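Local coordinates for type 2A phosphatase-associated protein 42 (Saccharomyces cerevisiae, PDB 2V0P), which inhibits the PP2A-like phosphatase SIT4 and associates with PP2A catalytic subunits, acting in negative regulation of the TOR signalling pathway in yeast, at residues L43-K46 with T47-D51. Numbering follows the deposited sequence.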
loop_
_atom_site.group_PDB
_atom_site.type_symbol
_atom_site.label_atom_id
_atom_site.label_comp_id
_atom_site.label_asym_id
_atom_site.label_seq_id
_atom_site.Cartn_x
_atom_site.Cartn_y
_atom_site.Cartn_z
ATOM N N LEU A 43 16.571 20.747 16.311
ATOM C CA LEU A 43 17.628 20.857 15.357
ATOM C C LEU A 43 18.746 21.686 16.040
ATOM O O LEU A 43 19.903 21.389 15.912
ATOM C CB LEU A 43 17.131 21.577 14.114
ATOM C CG LEU A 43 16.263 20.752 13.128
ATOM C CD1 LEU A 43 15.778 21.689 12.058
ATOM C CD2 LEU A 43 17.086 19.668 12.540
ATOM N N ASN A 44 18.342 22.710 16.749
ATOM C CA ASN A 44 19.269 23.577 17.449
ATOM C C ASN A 44 20.000 22.792 18.505
ATOM O O ASN A 44 21.197 22.966 18.662
ATOM C CB ASN A 44 18.522 24.786 18.020
ATOM C CG ASN A 44 18.350 25.863 16.990
ATOM O OD1 ASN A 44 19.044 25.854 15.975
ATOM N ND2 ASN A 44 17.452 26.815 17.243
ATOM N N LEU A 45 19.282 21.850 19.129
ATOM C CA LEU A 45 19.829 20.979 20.200
ATOM C C LEU A 45 20.834 19.967 19.699
ATOM O O LEU A 45 21.970 19.826 20.277
ATOM C CB LEU A 45 18.702 20.369 20.992
ATOM C CG LEU A 45 18.974 19.548 22.231
ATOM C CD1 LEU A 45 19.721 20.416 23.253
ATOM C CD2 LEU A 45 17.662 19.046 22.783
ATOM N N LYS A 46 20.507 19.337 18.566
ATOM C CA LYS A 46 21.454 18.515 17.910
ATOM C C LYS A 46 22.774 19.214 17.641
ATOM O O LYS A 46 23.817 18.660 17.923
ATOM C CB LYS A 46 20.886 17.966 16.612
ATOM C CG LYS A 46 21.844 17.070 15.934
ATOM C CD LYS A 46 21.194 16.231 14.878
ATOM C CE LYS A 46 22.267 15.647 13.978
ATOM N NZ LYS A 46 21.727 14.503 13.182
ATOM N N THR A 47 22.729 20.413 17.064
ATOM C CA THR A 47 23.931 21.234 16.841
ATOM C C THR A 47 24.731 21.517 18.144
ATOM O O THR A 47 25.944 21.320 18.215
ATOM C CB THR A 47 23.538 22.548 16.097
ATOM O OG1 THR A 47 23.049 22.189 14.804
ATOM C CG2 THR A 47 24.736 23.469 15.912
ATOM N N ALA A 48 24.017 21.951 19.165
ATOM C CA ALA A 48 24.560 22.186 20.478
ATOM C C ALA A 48 25.273 20.932 21.044
ATOM O O ALA A 48 26.447 21.028 21.459
ATOM C CB ALA A 48 23.488 22.702 21.408
ATOM N N ILE A 49 24.589 19.803 21.077
ATOM C CA ILE A 49 25.132 18.540 21.596
ATOM C C ILE A 49 26.165 17.896 20.681
ATOM O O ILE A 49 27.271 17.704 21.108
ATOM C CB ILE A 49 24.031 17.502 21.949
ATOM C CG1 ILE A 49 22.989 18.079 22.909
ATOM C CG2 ILE A 49 24.637 16.224 22.525
ATOM C CD1 ILE A 49 21.672 17.350 22.807
ATOM N N PHE A 50 25.809 17.520 19.454
ATOM C CA PHE A 50 26.727 16.880 18.531
ATOM C C PHE A 50 27.855 17.799 17.972
ATOM O O PHE A 50 28.995 17.373 17.927
ATOM C CB PHE A 50 25.980 16.271 17.335
ATOM C CG PHE A 50 25.006 15.174 17.688
ATOM C CD1 PHE A 50 24.032 15.372 18.633
ATOM C CD2 PHE A 50 25.014 13.983 16.986
ATOM C CE1 PHE A 50 23.106 14.376 18.942
ATOM C CE2 PHE A 50 24.088 12.989 17.265
ATOM C CZ PHE A 50 23.148 13.175 18.249
ATOM N N ASP A 51 27.551 19.023 17.533
ATOM C CA ASP A 51 28.583 19.890 16.926
ATOM C C ASP A 51 29.444 20.678 17.922
ATOM O O ASP A 51 30.693 20.678 17.846
ATOM C CB ASP A 51 27.955 20.875 15.922
ATOM C CG ASP A 51 27.513 20.209 14.630
ATOM O OD1 ASP A 51 27.431 18.962 14.582
ATOM O OD2 ASP A 51 27.241 20.949 13.653
#
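Lys46 and Phe50, one helical turn apart, meet through hydrocarbon: CG of the lysine lies over one face of the phenylalanine ring, 4.2 Å from its centroid, a CH-pi contact displaced toward the rim. With CG of Lys46 anti to the backbone N (chi1 -178°) and the chain extended beyond it, the methylenes run alongside that face. NZ stands 5.3 Å from the centroid of the Phe50 ring, giving at most a weak cation-pi attraction; its strong partner is Asp76, in a salt bridge to helix 75-83. Lysine thus supplies an apolar stem and a charged end, and phenylalanine a flat face for the stem. The Phe50 side chain also touches Val75 of helix 75-83.

In a second i to i+4 pair, the branched side chains of Leu45 and Ile49, suited to buried positions, meet at a slant through hydrocarbon alone. CG1 of Ile49 lies beside its own backbone N, bringing CD1 back to within 3.5 Å of Leu45 CG and 3.7 Å of Leu45 CD1. Leu45 packs on Val4, Phe8 and Ile11 of helix 4-19, while Lys46 and Phe50 reach helix 75-83, which ties helix 29-52 to both in the all-helical, tetratricopeptide repeat-like fold of this N-terminal domain. Ile49 reaches on to Leu55 and Phe72; an alanine here would probably leave a gap beside Leu45 and strip these two of a buried neighbour.

Beneath run the i to i+4 backbone hydrogen bonds of the helix. That from Ile49 N to Leu45 O is short, 2.7 Å, and almost straight. The hydrogen bond from Phe50 N to Lys46 O is bent to 143°, where the helix widens into a pi-type turn at 47-51. Thr47 N bonds to Leu43 O, and the threonine hydroxyl can turn back to add a weak 3.4 Å bond from OG1 to that same oxygen of Leu43.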